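Local coordinates for zinc phosphodiesterase ELAC protein 1 (Homo sapiens, PDB 3ZWF) that is a zinc phosphodiesterase that removes 2',3'-cyclic phosphates from tRNAs during repair and shows some tRNA 3'-processing endonuclease activity, at residues G18-V23 and G63-G68; N161-F166 and P183-S188; D2-G7 and S46-G51; A304-L309 and M353-P358; G38-L43 and L73-L78. One frame throughout, in Å; residues are numbered along the deposited sequence. Where two conformers were deposited one is given.

Contact 1: G18-V23 and G63-G68; sequences GASAVV and GDHFFG. With ZN (zinc ion), chain D.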
# COMPACT_ATOMS: atom_id res chain seq x y z
N GLY A 18 -12.47 3.21 1.34
CA GLY A 18 -11.22 2.48 1.21
C GLY A 18 -11.22 1.60 -0.04
O GLY A 18 -12.28 1.38 -0.66
N ALA A 19 -10.03 1.17 -0.43
CA ALA A 19 -9.90 0.20 -1.49
C ALA A 19 -10.45 -1.16 -1.06
O ALA A 19 -10.64 -1.44 0.13
CB ALA A 19 -8.46 0.07 -1.91
N SER A 20 -10.71 -1.99 -2.06
CA SER A 20 -11.42 -3.25 -1.81
C SER A 20 -10.85 -4.11 -0.68
O SER A 20 -9.68 -4.47 -0.66
CB SER A 20 -11.51 -4.06 -3.09
OG SER A 20 -12.42 -3.39 -3.93
N ALA A 21 -11.72 -4.44 0.29
CA ALA A 21 -11.44 -5.40 1.36
C ALA A 21 -12.75 -5.69 2.11
O ALA A 21 -13.47 -4.77 2.51
CB ALA A 21 -10.41 -4.89 2.31
N VAL A 22 -13.00 -6.97 2.30
CA VAL A 22 -14.17 -7.44 3.06
C VAL A 22 -13.72 -8.61 3.91
O VAL A 22 -12.97 -9.48 3.43
CB VAL A 22 -15.33 -7.97 2.14
CG1 VAL A 22 -16.64 -8.07 2.97
CG2 VAL A 22 -15.50 -7.12 0.89
N VAL A 23 -14.17 -8.66 5.16
CA VAL A 23 -13.86 -9.77 6.07
C VAL A 23 -15.08 -10.60 6.42
O VAL A 23 -16.10 -10.09 6.84
CB VAL A 23 -13.18 -9.29 7.37
CG1 VAL A 23 -13.02 -10.40 8.37
CG2 VAL A 23 -11.82 -8.69 7.03
N GLY A 63 -4.16 -3.28 -8.46
CA GLY A 63 -3.58 -2.82 -7.22
C GLY A 63 -4.53 -2.48 -6.09
O GLY A 63 -4.19 -2.67 -4.91
N ASP A 64 -5.74 -2.03 -6.42
CA ASP A 64 -6.78 -1.71 -5.45
C ASP A 64 -7.37 -2.94 -4.76
O ASP A 64 -8.21 -2.81 -3.87
CB ASP A 64 -7.95 -0.85 -6.05
CG ASP A 64 -8.53 -1.40 -7.30
OD1 ASP A 64 -7.79 -1.80 -8.24
OD2 ASP A 64 -9.78 -1.44 -7.34
N HIS A 65 -6.88 -4.12 -5.17
CA HIS A 65 -7.25 -5.38 -4.53
C HIS A 65 -6.09 -6.13 -3.86
O HIS A 65 -6.34 -7.18 -3.25
CB HIS A 65 -7.99 -6.26 -5.56
CG HIS A 65 -9.17 -5.56 -6.15
ND1 HIS A 65 -10.48 -5.85 -5.78
CD2 HIS A 65 -9.25 -4.54 -7.03
CE1 HIS A 65 -11.28 -5.03 -6.43
NE2 HIS A 65 -10.56 -4.22 -7.18
N PHE A 66 -4.84 -5.66 -4.00
CA PHE A 66 -3.72 -6.38 -3.39
C PHE A 66 -2.52 -5.56 -2.93
O PHE A 66 -1.69 -6.08 -2.22
CB PHE A 66 -3.21 -7.55 -4.24
CG PHE A 66 -2.32 -7.18 -5.36
CD1 PHE A 66 -2.83 -6.71 -6.54
CD2 PHE A 66 -0.92 -7.35 -5.27
CE1 PHE A 66 -1.98 -6.35 -7.61
CE2 PHE A 66 -0.09 -7.03 -6.34
CZ PHE A 66 -0.64 -6.54 -7.52
N PHE A 67 -2.45 -4.29 -3.30
CA PHE A 67 -1.28 -3.49 -2.92
C PHE A 67 -1.15 -3.33 -1.41
O PHE A 67 -0.06 -2.99 -0.93
CB PHE A 67 -1.28 -2.09 -3.57
CG PHE A 67 -0.85 -2.04 -5.00
CD1 PHE A 67 -0.31 -3.12 -5.67
CD2 PHE A 67 -1.04 -0.87 -5.70
CE1 PHE A 67 0.06 -3.00 -7.00
CE2 PHE A 67 -0.67 -0.76 -7.04
CZ PHE A 67 -0.15 -1.83 -7.68
N GLY A 68 -2.24 -3.51 -0.66
CA GLY A 68 -2.20 -3.51 0.80
C GLY A 68 -1.66 -4.76 1.48
O GLY A 68 -1.48 -4.80 2.71
ZN ZN D . -11.06 -2.65 -8.63
O HOH W 1 -10.98 -1.13 -4.77
O HOH W 2 -9.34 -3.20 -9.83
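Ser20 packs against the imidazole of His65, and Ala19 against the carbonyl of Asp64. This is the tight part of the contact. Ser20 CB lies 3.4 Å from His65 ND1. Ser20 OG is 3.2 Å from His65 CE1, approaching the ring obliquely; Ser20 was modelled in two conformers, so this approach belongs to one of them. One residue earlier, Ala19 CB rests 3.5 Å from Asp64 O.

The ring of His65 is held at both nitrogens. NE2 binds a zinc ion at 2.2 Å, while ND1 is hydrogen-bonded to Asp34 OD2. The two bonds fix the rotation of the ring, with Asp34 as its second-shell partner.

The other side is looser and is bridged by water. Water 1 accepts a bond from Ser20 N at 2.9 Å. It lies 2.9 Å from Asp64 OD2, to which it can donate, though other acceptors compete for its protons. The same OD2 binds the zinc at 2.2 Å. Asp64 has CG between its backbone N and carbonyl carbon (chi1 50°), which turns the carboxylate to the metal beside the imidazole. A second water binds the zinc. A phosphate ion, probably from the crystallisation liquor, lies close to Asp64. Asp251 and His311 add further protein ligands.

Asp64, by similarity the proton acceptor, and His65 follow His60 and His62 in the HxHxDH motif, the signature of the two-zinc active site in the metallo-beta-lactamase fold.

Contact 2: N161-F166 and P183-S188; sequences NSYLLF and PSFGFS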
# COMPACT_ATOMS: atom_id res chain seq x y z
N ASN A 161 -16.08 -26.70 -13.81
CA ASN A 161 -15.85 -25.29 -14.19
C ASN A 161 -15.56 -24.39 -12.97
O ASN A 161 -15.95 -23.23 -12.93
CB ASN A 161 -17.03 -24.76 -15.03
CG ASN A 161 -16.62 -24.37 -16.44
OD1 ASN A 161 -16.90 -23.25 -16.88
ND2 ASN A 161 -15.95 -25.28 -17.15
N SER A 162 -14.85 -24.96 -12.01
CA SER A 162 -14.47 -24.25 -10.78
C SER A 162 -13.11 -24.70 -10.28
O SER A 162 -12.55 -25.68 -10.78
CB SER A 162 -15.52 -24.48 -9.68
OG SER A 162 -15.51 -25.82 -9.25
N TYR A 163 -12.59 -23.97 -9.30
CA TYR A 163 -11.33 -24.28 -8.65
C TYR A 163 -11.63 -24.68 -7.22
O TYR A 163 -12.27 -23.90 -6.49
CB TYR A 163 -10.40 -23.06 -8.59
CG TYR A 163 -10.10 -22.40 -9.92
CD1 TYR A 163 -11.02 -21.54 -10.51
CD2 TYR A 163 -8.89 -22.59 -10.58
CE1 TYR A 163 -10.75 -20.93 -11.73
CE2 TYR A 163 -8.64 -21.99 -11.81
CZ TYR A 163 -9.57 -21.17 -12.36
OH TYR A 163 -9.34 -20.57 -13.57
N LEU A 164 -11.15 -25.85 -6.80
CA LEU A 164 -11.34 -26.29 -5.41
C LEU A 164 -10.25 -25.68 -4.57
O LEU A 164 -9.07 -25.93 -4.79
CB LEU A 164 -11.33 -27.82 -5.27
CG LEU A 164 -11.63 -28.34 -3.85
CD1 LEU A 164 -12.97 -27.79 -3.30
CD2 LEU A 164 -11.60 -29.87 -3.83
N LEU A 165 -10.63 -24.82 -3.63
CA LEU A 165 -9.64 -24.19 -2.75
C LEU A 165 -9.41 -25.12 -1.54
O LEU A 165 -8.28 -25.56 -1.29
CB LEU A 165 -10.03 -22.78 -2.38
CG LEU A 165 -10.28 -21.87 -3.60
CD1 LEU A 165 -10.35 -20.35 -3.19
CD2 LEU A 165 -9.21 -22.08 -4.72
N PHE A 166 -10.48 -25.45 -0.84
CA PHE A 166 -10.43 -26.45 0.23
C PHE A 166 -11.80 -26.97 0.58
O PHE A 166 -12.81 -26.32 0.32
CB PHE A 166 -9.69 -25.94 1.48
CG PHE A 166 -10.23 -24.66 2.04
CD1 PHE A 166 -9.77 -23.45 1.60
CD2 PHE A 166 -11.25 -24.68 3.01
CE1 PHE A 166 -10.26 -22.26 2.13
CE2 PHE A 166 -11.76 -23.52 3.53
CZ PHE A 166 -11.27 -22.29 3.09
N PRO A 183 -7.76 -11.21 -15.76
CA PRO A 183 -8.61 -12.25 -15.20
C PRO A 183 -8.97 -12.00 -13.73
O PRO A 183 -8.13 -11.55 -12.93
CB PRO A 183 -7.77 -13.50 -15.35
CG PRO A 183 -6.87 -13.20 -16.55
CD PRO A 183 -6.54 -11.76 -16.36
N SER A 184 -10.21 -12.29 -13.41
CA SER A 184 -10.74 -12.04 -12.10
C SER A 184 -11.59 -13.23 -11.66
O SER A 184 -12.10 -13.99 -12.49
CB SER A 184 -11.54 -10.72 -12.13
OG SER A 184 -12.13 -10.40 -10.87
N PHE A 185 -11.68 -13.39 -10.34
CA PHE A 185 -12.31 -14.55 -9.72
C PHE A 185 -13.36 -14.15 -8.72
O PHE A 185 -13.30 -13.11 -8.08
CB PHE A 185 -11.27 -15.46 -9.03
CG PHE A 185 -10.23 -16.00 -9.97
CD1 PHE A 185 -10.48 -17.13 -10.78
CD2 PHE A 185 -9.01 -15.37 -10.06
CE1 PHE A 185 -9.52 -17.59 -11.64
CE2 PHE A 185 -8.07 -15.84 -10.92
CZ PHE A 185 -8.32 -16.95 -11.71
N GLY A 186 -14.37 -15.01 -8.64
CA GLY A 186 -15.30 -15.01 -7.54
C GLY A 186 -15.08 -16.22 -6.63
O GLY A 186 -14.49 -17.26 -7.04
N PHE A 187 -15.52 -16.08 -5.40
CA PHE A 187 -15.34 -17.09 -4.38
C PHE A 187 -16.68 -17.45 -3.79
O PHE A 187 -17.50 -16.57 -3.49
CB PHE A 187 -14.40 -16.63 -3.28
CG PHE A 187 -13.02 -16.28 -3.78
CD1 PHE A 187 -12.11 -17.27 -4.06
CD2 PHE A 187 -12.67 -14.96 -3.98
CE1 PHE A 187 -10.84 -16.96 -4.53
CE2 PHE A 187 -11.41 -14.64 -4.46
CZ PHE A 187 -10.48 -15.65 -4.73
N SER A 188 -16.89 -18.77 -3.67
CA SER A 188 -18.05 -19.32 -3.04
C SER A 188 -17.67 -19.98 -1.72
O SER A 188 -16.83 -20.89 -1.70
CB SER A 188 -18.66 -20.39 -3.94
OG SER A 188 -19.74 -21.03 -3.29
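Tyr163 OH is hydrogen-bonded to Val122 O and at the same time sits at the edge of the Phe185 ring, in its plane. The hydroxyl lies 3.6 Å from Phe185 CE1. The bond to Val122 gives this buried oxygen a polar partner beside the Phe185 ring.

The two rings form an offset edge-to-face pair. The edge of Phe185 points to the face of Tyr163, with the planes at 89° and the centroids 5.3 Å apart. The closest carbons are Tyr163 CE1 and Phe185 CE1, at 3.6 Å. Both residues place CG anti to the carbonyl carbon (chi1 -56° for Tyr163, -60° for Phe185). The rings thus leave their strands toward each other and meet crosswise.

A second, simpler pair lies two residues further along each strand. Leu165 CD1 comes in at the edge of the Phe187 ring, 3.7 Å from Phe187 CD1. Phe187 also meets Phe57 edge-to-face. No hydrogen bond links the two segments; the join is apolar.

The alpha carbons of Leu165 and Phe187 are 9.2 Å apart, too far for a direct strand pair. Strand 171-179 pairs antiparallel with both strand 163-167 and strand 184-191, in one of the two sheets of the metallo-beta-lactamase fold. Leu165 and Phe166 form a classic bulge opposite Val173. Strand 116-121 of the other sheet completes the surroundings, with Leu121 touching both Leu165 and Phe185.

Contact 3: D2-G7 and S46-G51; sequences DVTFLG and SQLKAG. With EDO (1,2-ethanediol), chain G; EDO (1,2-ethanediol), chain H.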
# COMPACT_ATOMS: atom_id res chain seq x y z
N ASP A 2 -20.52 -13.15 10.24
CA ASP A 2 -20.76 -11.80 9.73
C ASP A 2 -19.75 -11.40 8.68
O ASP A 2 -18.70 -12.02 8.52
CB ASP A 2 -20.90 -10.75 10.85
CG ASP A 2 -19.78 -10.78 11.85
OD1 ASP A 2 -18.60 -10.73 11.46
OD2 ASP A 2 -20.09 -10.83 13.06
N VAL A 3 -20.16 -10.42 7.89
CA VAL A 3 -19.35 -9.82 6.87
C VAL A 3 -19.11 -8.36 7.25
O VAL A 3 -20.05 -7.64 7.53
CB VAL A 3 -20.11 -9.94 5.56
CG1 VAL A 3 -19.35 -9.43 4.41
CG2 VAL A 3 -20.45 -11.43 5.32
N THR A 4 -17.85 -7.95 7.27
CA THR A 4 -17.48 -6.57 7.55
C THR A 4 -16.80 -5.94 6.33
O THR A 4 -15.77 -6.43 5.86
CB THR A 4 -16.52 -6.46 8.75
OG1 THR A 4 -17.13 -7.00 9.92
CG2 THR A 4 -16.11 -4.97 9.01
N PHE A 5 -17.37 -4.86 5.82
CA PHE A 5 -16.77 -4.11 4.71
C PHE A 5 -15.70 -3.17 5.21
O PHE A 5 -15.97 -2.28 5.99
CB PHE A 5 -17.84 -3.37 3.93
CG PHE A 5 -18.76 -4.29 3.21
CD1 PHE A 5 -19.81 -4.85 3.89
CD2 PHE A 5 -18.51 -4.72 1.90
CE1 PHE A 5 -20.67 -5.79 3.28
CE2 PHE A 5 -19.39 -5.68 1.28
CZ PHE A 5 -20.43 -6.18 1.97
N LEU A 6 -14.48 -3.31 4.72
CA LEU A 6 -13.40 -2.43 5.09
C LEU A 6 -13.18 -1.31 4.06
O LEU A 6 -12.86 -0.16 4.40
CB LEU A 6 -12.10 -3.19 5.37
CG LEU A 6 -12.20 -4.17 6.54
CD1 LEU A 6 -11.04 -5.11 6.60
CD2 LEU A 6 -12.40 -3.47 7.90
N GLY A 7 -13.37 -1.65 2.79
CA GLY A 7 -13.26 -0.71 1.71
C GLY A 7 -14.22 -1.05 0.60
O GLY A 7 -14.29 -2.23 0.11
N SER A 46 -11.63 -0.64 12.60
CA SER A 46 -12.77 -1.55 12.77
C SER A 46 -12.75 -2.26 14.13
O SER A 46 -11.80 -2.17 14.88
CB SER A 46 -12.79 -2.58 11.65
OG SER A 46 -11.90 -3.64 11.92
N GLN A 47 -13.82 -3.00 14.42
CA GLN A 47 -13.84 -3.89 15.61
C GLN A 47 -13.07 -5.20 15.43
O GLN A 47 -12.94 -5.98 16.37
CB GLN A 47 -15.29 -4.20 16.05
N LEU A 48 -12.56 -5.44 14.23
CA LEU A 48 -11.80 -6.66 13.92
C LEU A 48 -10.34 -6.50 14.30
O LEU A 48 -9.85 -5.39 14.48
CB LEU A 48 -11.85 -6.94 12.43
CG LEU A 48 -13.21 -7.00 11.78
CD1 LEU A 48 -13.01 -6.77 10.29
CD2 LEU A 48 -13.86 -8.35 12.06
N LYS A 49 -9.63 -7.62 14.39
CA LYS A 49 -8.20 -7.63 14.70
C LYS A 49 -7.43 -8.39 13.61
O LYS A 49 -7.76 -9.55 13.29
CB LYS A 49 -7.95 -8.27 16.07
N ALA A 50 -6.43 -7.72 13.02
CA ALA A 50 -5.59 -8.29 11.96
C ALA A 50 -5.03 -9.66 12.37
O ALA A 50 -4.97 -10.59 11.56
CB ALA A 50 -4.43 -7.33 11.61
N GLY A 51 -4.64 -9.76 13.63
CA GLY A 51 -4.07 -11.00 14.19
C GLY A 51 -4.95 -12.23 14.15
O GLY A 51 -4.46 -13.34 14.32
C1 EDO G . -16.11 -4.12 13.06
O1 EDO G . -16.46 -3.48 11.83
C2 EDO G . -16.93 -5.36 13.37
O2 EDO G . -16.66 -6.39 12.44
C1 EDO H . -18.67 -13.21 14.84
O1 EDO H . -17.66 -13.91 15.57
C2 EDO H . -19.09 -14.06 13.65
O2 EDO H . -20.07 -13.34 12.91
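Thr4, Leu6, Ser46 and Leu48 meet through methyl and methylene groups, so no ring, amide or carboxylate presents a face or an edge across this contact. The carboxylate of Asp2 does not touch the loop; its OD1 forms a salt bridge with Arg25 NE.

Leu48 carries most of the loop's side. Its CD1 methyl rests 3.8 Å from Thr4 CG2, and it also reaches Leu6 CD2 at 4.1 Å. Leu6 has CG anti to its carbonyl carbon (chi1 -62°) and runs on extended, so its end comes nearer the loop than its base does. Its CD2 methyl lies 3.9 Å from Ser46 CB.

The polar atoms face other partners. Ser46 OG accepts from Leu48 N at 3.0 Å, with an angle of 149° at the hydrogen. This is an ST turn. It ties the backbone of Leu48 to the residue that follows helix 39-45. The same OG is also bonded to Leu43 O in the last turn of that helix. Thr4 OG1 lies 2.6 Å from O2 of an ethanediol molecule, in a hydrogen bond that either could donate. That molecule probably comes from the crystallisation liquor, and its place is doubtful because it crowds Gln47.

Leu6 and Gly7 both face Ala21 in a classic bulge, where the chain turns a corner. Opposite it, segment 46-51 is part of the connection from helix 39-45 to strand 53-57. Strand 29-33, this helix and strand 53-57 form a beta-alpha-beta crossover of the metallo-beta-lactamase fold.

Contact 4: A304-L309 and M353-P358; sequences AKRLVL and MVISIP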
# COMPACT_ATOMS: atom_id res chain seq x y z
N ALA A 304 -30.21 -15.39 -5.45
CA ALA A 304 -29.60 -14.95 -4.22
C ALA A 304 -30.61 -14.31 -3.30
O ALA A 304 -31.52 -13.58 -3.72
CB ALA A 304 -28.38 -13.99 -4.50
N LYS A 305 -30.46 -14.56 -2.00
CA LYS A 305 -31.39 -14.00 -1.00
C LYS A 305 -31.17 -12.52 -0.76
O LYS A 305 -32.12 -11.77 -0.56
CB LYS A 305 -31.28 -14.76 0.32
CG LYS A 305 -31.77 -16.21 0.19
CD LYS A 305 -31.34 -17.07 1.36
N ARG A 306 -29.91 -12.11 -0.74
CA ARG A 306 -29.53 -10.75 -0.49
C ARG A 306 -28.35 -10.40 -1.43
O ARG A 306 -27.41 -11.18 -1.61
CB ARG A 306 -29.15 -10.55 0.99
CG ARG A 306 -28.32 -9.29 1.28
CD ARG A 306 -29.04 -8.22 2.06
NE ARG A 306 -28.95 -8.47 3.49
CZ ARG A 306 -28.54 -7.61 4.42
NH1 ARG A 306 -28.15 -6.36 4.14
NH2 ARG A 306 -28.54 -8.01 5.70
N LEU A 307 -28.45 -9.22 -2.04
CA LEU A 307 -27.39 -8.67 -2.89
C LEU A 307 -26.79 -7.45 -2.20
O LEU A 307 -27.51 -6.59 -1.79
CB LEU A 307 -27.93 -8.27 -4.27
CG LEU A 307 -27.01 -7.58 -5.26
CD1 LEU A 307 -25.72 -8.44 -5.62
CD2 LEU A 307 -27.79 -7.15 -6.50
N VAL A 308 -25.47 -7.44 -2.07
CA VAL A 308 -24.75 -6.27 -1.54
C VAL A 308 -23.88 -5.75 -2.66
O VAL A 308 -23.03 -6.45 -3.19
CB VAL A 308 -23.88 -6.59 -0.31
CG1 VAL A 308 -23.23 -5.26 0.24
CG2 VAL A 308 -24.68 -7.27 0.76
N LEU A 309 -24.06 -4.47 -2.98
CA LEU A 309 -23.27 -3.79 -4.03
C LEU A 309 -22.13 -3.02 -3.37
O LEU A 309 -22.28 -2.47 -2.28
CB LEU A 309 -24.17 -2.83 -4.81
CG LEU A 309 -25.35 -3.53 -5.56
CD1 LEU A 309 -26.08 -2.52 -6.39
CD2 LEU A 309 -24.85 -4.66 -6.44
N MET A 353 -19.51 -1.18 7.54
CA MET A 353 -20.79 -1.87 7.60
C MET A 353 -20.55 -3.34 7.97
O MET A 353 -19.63 -3.99 7.46
CB MET A 353 -21.52 -1.78 6.26
CG MET A 353 -22.90 -2.44 6.22
SD MET A 353 -23.62 -2.41 4.58
CE MET A 353 -24.40 -0.81 4.63
N VAL A 354 -21.36 -3.83 8.91
CA VAL A 354 -21.33 -5.23 9.29
C VAL A 354 -22.69 -5.83 9.00
O VAL A 354 -23.68 -5.28 9.43
CB VAL A 354 -21.04 -5.41 10.78
CG1 VAL A 354 -20.96 -6.90 11.12
CG2 VAL A 354 -19.72 -4.73 11.17
N ILE A 355 -22.71 -6.92 8.25
CA ILE A 355 -23.94 -7.67 7.96
C ILE A 355 -23.81 -9.05 8.58
O ILE A 355 -22.87 -9.76 8.33
CB ILE A 355 -24.19 -7.83 6.45
CG1 ILE A 355 -24.35 -6.46 5.79
CG2 ILE A 355 -25.46 -8.65 6.22
CD1 ILE A 355 -24.33 -6.49 4.29
N SER A 356 -24.81 -9.42 9.37
CA SER A 356 -24.82 -10.68 10.11
C SER A 356 -25.62 -11.65 9.24
O SER A 356 -26.62 -11.25 8.66
CB SER A 356 -25.53 -10.46 11.46
OG SER A 356 -25.20 -11.44 12.42
N ILE A 357 -25.19 -12.92 9.14
CA ILE A 357 -25.95 -13.90 8.34
C ILE A 357 -26.51 -14.94 9.31
O ILE A 357 -25.77 -15.75 9.86
CB ILE A 357 -25.11 -14.59 7.23
CG1 ILE A 357 -24.44 -13.56 6.30
CG2 ILE A 357 -25.99 -15.46 6.37
CD1 ILE A 357 -23.42 -12.72 6.94
N PRO A 358 -27.83 -14.90 9.54
CA PRO A 358 -28.41 -15.87 10.46
C PRO A 358 -28.46 -17.26 9.84
O PRO A 358 -28.44 -17.41 8.62
CB PRO A 358 -29.83 -15.33 10.70
CG PRO A 358 -30.16 -14.59 9.45
CD PRO A 358 -28.86 -14.06 8.89
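Ile355 carries CG1 anti to its carbonyl carbon and runs on extended (chi2 169°), which sends CD1 straight at Val308. Arg306 bends at chi2 (111°) and chi3 (85°), and the bends lay its guanidinium beside the same isoleucine. The two segments belong to the two facing sheets of the metallo-beta-lactamase sandwich. Strand 306-310 lies in one sheet. Strand 354-356 is the outermost strand of the other.

The sheets face each other across a layer of side chains. The alpha carbons of Val308 and Ile355 are 9.6 Å from each other, and those of Arg306 and Ile357 are 10.0 Å apart. Side chains bridge the gap. Val308 and Ile355 reach toward each other tip to tip, with Val308 CG2 3.6 Å from Ile355 CD1. Both are buried and wholly apolar at the contact.

Arg306 is partly exposed and closes the layer further along the strand. Its side chain crosses Ile355 obliquely. The CD1 methyl of Ile355 also comes 3.8 Å from Arg306 NH1. That nitrogen is hydrogen-bonded to Thr347 OG1, which holds the guanidinium in place. Arg306 NE has a long, weak ion pair with Glu345. The charged group is thus tied to its own sheet on strand 345-348, while its flat surface serves as a cover for the isoleucine.

The CG2 methyl of Ile355 sits over one face of the guanidinium, 3.7 Å from Arg306 CZ and 3.2 Å from Arg306 NH2.

Contact 5: G38-L43 and L73-L78; sequences GTQTQL and LCTISL. With EDO (1,2-ethanediol), chain K; EDO (1,2-ethanediol), chain J.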
# COMPACT_ATOMS: atom_id res chain seq x y z
N GLY A 38 -4.26 0.44 2.28
CA GLY A 38 -4.98 0.96 3.44
C GLY A 38 -5.82 -0.02 4.22
O GLY A 38 -6.41 0.33 5.25
N THR A 39 -5.91 -1.24 3.73
CA THR A 39 -6.64 -2.26 4.45
C THR A 39 -6.19 -2.45 5.89
O THR A 39 -7.01 -2.51 6.79
CB THR A 39 -6.63 -3.59 3.69
OG1 THR A 39 -7.27 -3.39 2.42
CG2 THR A 39 -7.36 -4.67 4.49
N GLN A 40 -4.88 -2.44 6.15
CA GLN A 40 -4.42 -2.64 7.53
C GLN A 40 -4.93 -1.55 8.48
O GLN A 40 -5.25 -1.81 9.65
CB GLN A 40 -2.89 -2.78 7.61
CG GLN A 40 -2.12 -1.55 7.12
CD GLN A 40 -0.66 -1.62 7.48
OE1 GLN A 40 -0.31 -1.69 8.67
NE2 GLN A 40 0.22 -1.57 6.45
N THR A 41 -5.00 -0.30 8.00
CA THR A 41 -5.47 0.83 8.79
C THR A 41 -7.00 0.77 8.97
O THR A 41 -7.54 1.09 10.03
CB THR A 41 -4.96 2.14 8.12
OG1 THR A 41 -5.32 2.17 6.73
CG2 THR A 41 -3.47 2.11 8.14
N GLN A 42 -7.69 0.32 7.94
CA GLN A 42 -9.14 0.12 8.06
C GLN A 42 -9.42 -0.94 9.13
O GLN A 42 -10.34 -0.79 9.93
CB GLN A 42 -9.80 -0.29 6.73
CG GLN A 42 -9.72 0.81 5.67
CD GLN A 42 -10.53 2.06 6.04
OE1 GLN A 42 -10.05 2.95 6.74
NE2 GLN A 42 -11.74 2.14 5.52
N LEU A 43 -8.67 -2.04 9.10
CA LEU A 43 -8.77 -3.07 10.15
C LEU A 43 -8.59 -2.50 11.53
O LEU A 43 -9.38 -2.77 12.43
CB LEU A 43 -7.76 -4.18 9.95
CG LEU A 43 -8.14 -5.17 8.88
CD1 LEU A 43 -6.93 -6.05 8.49
CD2 LEU A 43 -9.37 -6.05 9.37
N LEU A 73 0.68 -8.08 6.01
CA LEU A 73 1.46 -9.22 6.54
C LEU A 73 2.50 -8.72 7.53
O LEU A 73 2.67 -9.29 8.61
CB LEU A 73 2.14 -10.01 5.42
CG LEU A 73 1.16 -10.68 4.43
CD1 LEU A 73 1.88 -11.34 3.27
CD2 LEU A 73 0.17 -11.65 5.13
N CYS A 74 3.19 -7.64 7.17
CA CYS A 74 4.23 -7.07 8.04
C CYS A 74 3.67 -6.69 9.40
O CYS A 74 4.24 -6.98 10.45
CB CYS A 74 4.89 -5.84 7.40
SG CYS A 74 5.95 -6.22 6.09
N THR A 75 2.53 -6.02 9.38
CA THR A 75 1.92 -5.50 10.59
C THR A 75 1.36 -6.65 11.46
O THR A 75 1.55 -6.66 12.67
CB THR A 75 0.91 -4.36 10.24
OG1 THR A 75 1.65 -3.30 9.60
CG2 THR A 75 0.21 -3.83 11.46
N ILE A 76 0.75 -7.66 10.82
CA ILE A 76 0.34 -8.87 11.53
C ILE A 76 1.55 -9.50 12.26
O ILE A 76 1.48 -9.85 13.43
CB ILE A 76 -0.28 -9.93 10.59
CG1 ILE A 76 -1.68 -9.49 10.14
CG2 ILE A 76 -0.37 -11.31 11.27
CD1 ILE A 76 -2.19 -10.27 9.01
N SER A 77 2.67 -9.60 11.56
CA SER A 77 3.89 -10.15 12.16
C SER A 77 4.38 -9.29 13.34
O SER A 77 4.62 -9.80 14.43
CB SER A 77 4.98 -10.26 11.12
OG SER A 77 6.14 -10.83 11.68
N LEU A 78 4.53 -7.99 13.10
CA LEU A 78 5.01 -7.02 14.12
C LEU A 78 4.20 -7.09 15.40
O LEU A 78 4.74 -6.92 16.49
CB LEU A 78 4.95 -5.57 13.61
CG LEU A 78 6.11 -5.09 12.73
CD1 LEU A 78 5.80 -3.72 12.11
CD2 LEU A 78 7.42 -5.05 13.55
C1 EDO K . -7.85 3.19 4.36
O1 EDO K . -7.96 3.59 3.01
C2 EDO K . -7.80 4.25 5.45
O2 EDO K . -7.50 3.63 6.69
C1 EDO J . -5.05 4.53 4.00
O1 EDO J . -5.33 4.44 2.61
C2 EDO J . -3.73 3.94 4.41
O2 EDO J . -3.61 3.76 5.77
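Gln40 and Thr75 meet at about a right angle, one side chain from each of two helices. The glutamine starts from the crowded position between its backbone N and carbonyl carbon (chi1 62°). Beyond CG it is extended, so its amide reaches across to the second helix. The alpha carbons of the pair are 7.6 Å apart.

One hydrogen bond joins them. Thr75 OG1 donates to Gln40 OE1 at 2.7 Å. The donor approaches at 125° to the C=O bond and is tilted 34° from the carbonyl plane. Thr75 was modelled in two conformers, and this geometry belongs to one of them. Behind the bond, Thr75 CB lies 3.3 Å from Gln40 OE1. Gly71 O, one turn back on the same helix, competes for the single hydroxyl proton of Thr75, so both bonds cannot be made fully at once.

Helices 39-45 and 69-79 both flank the sheet of strands 29-33 and 53-57 in the metallo-beta-lactamase fold. Here they also face the second subunit of the homodimer. Gln40 NE2 is bonded to Glu37 OE1 of that subunit, so the two ends of the amide have different partners, which supports its modelled orientation. Pro13 of the second subunit packs on Gln40, and its Tyr12 packs on Thr75.

Gly38 is the N-cap of helix 39-45, with a backbone that suits glycine. Gly38 N is bonded to Glu37 OE2 of the second subunit.

Contacts 1 and 2 are buried, on opposite sides of the chain's centre. Contact 1 is polar and metal-bound; contact 2 is aromatic and apolar. Contact 4 is also mostly apolar but lies further out, with a partly exposed arginine at its margin. Contact 3 is partly buried, and contact 5 is buried at the dimer interface and joined by one polar bond. Strands 21-26, 2-5 and 354-356 are neighbours in one sheet, so contacts 1, 3 and 4 share it. Val23 O to Thr4 N (2.8 Å) and Val3 N to Ile355 O (2.8 Å) are probable bonds between them. Contacts 3 and 5 share the helix 39-45 region, where Leu6 O meets Gln42 NE2.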